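Local coordinates for protein VP2 (Human bocavirus 3, PDB 5US7) that self-assembles, as sixty copies built round a jelly-roll core, into the T=1 icosahedral shell that encloses the parvovirus genome, at residues G126-I131 / E237-F242. Numbering follows the deposited sequence.
Sequences GMHVKI and EFNFNF
M127 pairs with F240, and V129 with F238, as the hydrogen-bonded pairs of two antiparallel strands, 126-131 and 237-241. Four backbone bonds join them, among them M127 N to F240 O and F240 N back to M127 O, each 2.8 Å. Side chains alternate, giving one greasy face (M127, V129, F238, F240) and one polar face (H128, K130, E237, N239).

On the greasy face M127 fills the angle between two rings. Its extended chi1 and chi2, both near 180°, carry SD obliquely alongside F240, 4.7 Å from the ring centroid, a Met-aromatic contact. CB meets CE2 of F242 at 3.8 Å, and the bend at chi3 sets only the terminal CE. An unbranched, polarisable thioether can lie along a ring in this way. V129 brings CG2 to the edge of F240, 4.0 Å from CE2, and I131 likewise reaches the edge of F238 with CD1. Just past the strand segment, the ring edge of F242 lies against the G126 backbone, CD2 3.4 Å from N.

On the polar face, where E237 and N239 are exposed, charged and polar groups fit. H128 gives NE2-H to OE1 of E237 at 3.1 Å. The oxygen lies in the ring plane, yet the donor comes from above the carboxylate, the two planes being 79° apart; the bond is bent, 139° at the hydrogen.

The pair is the D-G edge of the BIDG sheet of the parvovirus jelly roll. Strand 466-482 flanks 126-131 on its other edge, while strands 156-160 and 445-449 of the facing CHEF sheet pack against the greasy face.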
ATOM      1  N   GLY A 126     -64.905 -17.058 -57.527  1.00 38.21           N
ATOM      2  CA  GLY A 126     -63.812 -17.862 -58.026  1.00 38.21           C
ATOM      3  C   GLY A 126     -64.245 -19.298 -58.188  1.00 38.21           C
ATOM      4  O   GLY A 126     -65.173 -19.765 -57.526  1.00 38.21           O
ATOM      5  N   MET A 127     -63.546 -19.996 -59.072  1.00 40.07           N
ATOM      6  CA  MET A 127     -63.849 -21.369 -59.435  1.00 40.07           C
ATOM      7  C   MET A 127     -62.623 -22.235 -59.207  1.00 40.07           C
ATOM      8  O   MET A 127     -61.495 -21.791 -59.414  1.00 40.07           O
ATOM      9  CB  MET A 127     -64.273 -21.459 -60.894  1.00 43.66           C
ATOM     10  CG  MET A 127     -64.599 -22.844 -61.372  1.00 43.66           C
ATOM     11  SD  MET A 127     -65.056 -22.883 -63.110  1.00 43.66           S
ATOM     12  CE  MET A 127     -66.706 -22.217 -63.046  1.00 43.66           C
ATOM     13  N   HIS A 128     -62.846 -23.461 -58.761  1.00 37.81           N
ATOM     14  CA  HIS A 128     -61.787 -24.447 -58.624  1.00 37.81           C
ATOM     15  C   HIS A 128     -62.280 -25.759 -59.200  1.00 37.81           C
ATOM     16  O   HIS A 128     -63.250 -26.330 -58.701  1.00 37.81           O
ATOM     17  CB  HIS A 128     -61.370 -24.612 -57.168  1.00 41.86           C
ATOM     18  CG  HIS A 128     -60.275 -25.607 -56.966  1.00 41.86           C
ATOM     19  ND1 HIS A 128     -60.518 -26.946 -56.763  1.00 41.86           N
ATOM     20  CD2 HIS A 128     -58.931 -25.466 -56.965  1.00 41.86           C
ATOM     21  CE1 HIS A 128     -59.371 -27.583 -56.623  1.00 41.86           C
ATOM     22  NE2 HIS A 128     -58.392 -26.708 -56.744  1.00 41.86           N
ATOM     23  N   VAL A 129     -61.621 -26.229 -60.246  1.00 35.85           N
ATOM     24  CA  VAL A 129     -61.998 -27.454 -60.930  1.00 35.85           C
ATOM     25  C   VAL A 129     -60.907 -28.480 -60.692  1.00 35.85           C
ATOM     26  O   VAL A 129     -59.724 -28.139 -60.647  1.00 35.85           O
ATOM     27  CB  VAL A 129     -62.214 -27.212 -62.432  1.00 34.72           C
ATOM     28  CG1 VAL A 129     -62.581 -28.491 -63.120  1.00 34.72           C
ATOM     29  CG2 VAL A 129     -63.287 -26.188 -62.641  1.00 34.72           C
ATOM     30  N   LYS A 130     -61.308 -29.730 -60.515  1.00 33.61           N
ATOM     31  CA  LYS A 130     -60.376 -30.818 -60.284  1.00 33.61           C
ATOM     32  C   LYS A 130     -60.857 -32.035 -61.044  1.00 33.61           C
ATOM     33  O   LYS A 130     -62.039 -32.369 -60.990  1.00 33.61           O
ATOM     34  CB  LYS A 130     -60.264 -31.141 -58.799  1.00 36.11           C
ATOM     35  CG  LYS A 130     -59.320 -32.267 -58.518  1.00 36.11           C
ATOM     36  CD  LYS A 130     -59.285 -32.599 -57.051  1.00 36.11           C
ATOM     37  CE  LYS A 130     -58.409 -33.808 -56.801  1.00 36.11           C
ATOM     38  NZ  LYS A 130     -58.393 -34.181 -55.366  1.00 36.11           N
ATOM     39  N   ILE A 131     -59.947 -32.694 -61.750  1.00 33.76           N
ATOM     40  CA  ILE A 131     -60.253 -33.900 -62.505  1.00 33.76           C
ATOM     41  C   ILE A 131     -59.411 -35.022 -61.928  1.00 33.76           C
ATOM     42  O   ILE A 131     -58.210 -34.846 -61.716  1.00 33.76           O
ATOM     43  CB  ILE A 131     -59.959 -33.714 -63.997  1.00 32.60           C
ATOM     44  CG1 ILE A 131     -60.711 -32.505 -64.519  1.00 32.60           C
ATOM     45  CG2 ILE A 131     -60.411 -34.916 -64.753  1.00 32.60           C
ATOM     46  CD1 ILE A 131     -60.289 -32.088 -65.878  1.00 32.60           C
ATOM     47  N   GLU A 237     -55.860 -30.177 -61.431  1.00 38.58           N
ATOM     48  CA  GLU A 237     -56.723 -29.178 -60.825  1.00 38.58           C
ATOM     49  C   GLU A 237     -56.460 -27.823 -61.456  1.00 38.58           C
ATOM     50  O   GLU A 237     -55.350 -27.531 -61.900  1.00 38.58           O
ATOM     51  CB  GLU A 237     -56.528 -29.088 -59.320  1.00 45.17           C
ATOM     52  CG  GLU A 237     -55.189 -28.570 -58.893  1.00 45.17           C
ATOM     53  CD  GLU A 237     -55.030 -28.586 -57.389  1.00 45.17           C
ATOM     54  OE1 GLU A 237     -56.055 -28.718 -56.689  1.00 45.17           O
ATOM     55  OE2 GLU A 237     -53.887 -28.460 -56.905  1.00 45.17           O
ATOM     56  N   PHE A 238     -57.498 -26.998 -61.494  1.00 38.57           N
ATOM     57  CA  PHE A 238     -57.431 -25.698 -62.131  1.00 38.57           C
ATOM     58  C   PHE A 238     -58.135 -24.683 -61.253  1.00 38.57           C
ATOM     59  O   PHE A 238     -59.111 -25.002 -60.578  1.00 38.57           O
ATOM     60  CB  PHE A 238     -58.077 -25.727 -63.507  1.00 37.40           C
ATOM     61  CG  PHE A 238     -57.500 -26.760 -64.414  1.00 37.40           C
ATOM     62  CD1 PHE A 238     -56.352 -26.511 -65.129  1.00 37.40           C
ATOM     63  CD2 PHE A 238     -58.100 -27.991 -64.538  1.00 37.40           C
ATOM     64  CE1 PHE A 238     -55.825 -27.466 -65.954  1.00 37.40           C
ATOM     65  CE2 PHE A 238     -57.574 -28.942 -65.362  1.00 37.40           C
ATOM     66  CZ  PHE A 238     -56.438 -28.679 -66.071  1.00 37.40           C
ATOM     67  N   ASN A 239     -57.632 -23.459 -61.265  1.00 40.59           N
ATOM     68  CA  ASN A 239     -58.227 -22.370 -60.515  1.00 40.59           C
ATOM     69  C   ASN A 239     -58.630 -21.256 -61.462  1.00 40.59           C
ATOM     70  O   ASN A 239     -57.986 -21.026 -62.484  1.00 40.59           O
ATOM     71  CB  ASN A 239     -57.269 -21.829 -59.472  1.00 43.84           C
ATOM     72  CG  ASN A 239     -57.099 -22.766 -58.314  1.00 43.84           C
ATOM     73  OD1 ASN A 239     -57.944 -22.824 -57.429  1.00 43.84           O
ATOM     74  ND2 ASN A 239     -56.007 -23.516 -58.311  1.00 43.84           N
ATOM     75  N   PHE A 240     -59.708 -20.569 -61.114  1.00 42.62           N
ATOM     76  CA  PHE A 240     -60.189 -19.462 -61.915  1.00 42.62           C
ATOM     77  C   PHE A 240     -60.670 -18.362 -60.992  1.00 42.62           C
ATOM     78  O   PHE A 240     -61.198 -18.624 -59.911  1.00 42.62           O
ATOM     79  CB  PHE A 240     -61.325 -19.878 -62.837  1.00 41.98           C
ATOM     80  CG  PHE A 240     -60.979 -21.009 -63.741  1.00 41.98           C
ATOM     81  CD1 PHE A 240     -60.220 -20.801 -64.870  1.00 41.98           C
ATOM     82  CD2 PHE A 240     -61.433 -22.279 -63.475  1.00 41.98           C
ATOM     83  CE1 PHE A 240     -59.910 -21.840 -65.700  1.00 41.98           C
ATOM     84  CE2 PHE A 240     -61.128 -23.316 -64.307  1.00 41.98           C
ATOM     85  CZ  PHE A 240     -60.367 -23.097 -65.419  1.00 41.98           C
ATOM     86  N   ASN A 241     -60.480 -17.127 -61.428  1.00 45.32           N
ATOM     87  CA  ASN A 241     -60.978 -15.969 -60.715  1.00 45.32           C
ATOM     88  C   ASN A 241     -61.879 -15.167 -61.636  1.00 45.32           C
ATOM     89  O   ASN A 241     -61.736 -15.206 -62.860  1.00 45.32           O
ATOM     90  CB  ASN A 241     -59.838 -15.110 -60.202  1.00 49.17           C
ATOM     91  CG  ASN A 241     -59.059 -15.793 -59.112  1.00 49.17           C
ATOM     92  OD1 ASN A 241     -59.572 -16.683 -58.439  1.00 49.17           O
ATOM     93  ND2 ASN A 241     -57.812 -15.390 -58.931  1.00 49.17           N
ATOM     94  N   PHE A 242     -62.815 -14.448 -61.039  1.00 47.30           N
ATOM     95  CA  PHE A 242     -63.818 -13.699 -61.775  1.00 47.30           C
ATOM     96  C   PHE A 242     -63.649 -12.215 -61.506  1.00 47.30           C
ATOM     97  O   PHE A 242     -63.551 -11.798 -60.349  1.00 47.30           O
ATOM     98  CB  PHE A 242     -65.219 -14.127 -61.369  1.00 42.03           C
ATOM     99  CG  PHE A 242     -65.559 -15.532 -61.729  1.00 42.03           C
ATOM    100  CD1 PHE A 242     -66.184 -15.819 -62.916  1.00 42.03           C
ATOM    101  CD2 PHE A 242     -65.245 -16.566 -60.881  1.00 42.03           C
ATOM    102  CE1 PHE A 242     -66.506 -17.107 -63.235  1.00 42.03           C
ATOM    103  CE2 PHE A 242     -65.559 -17.856 -61.203  1.00 42.03           C
ATOM    104  CZ  PHE A 242     -66.190 -18.127 -62.377  1.00 42.03           C
TER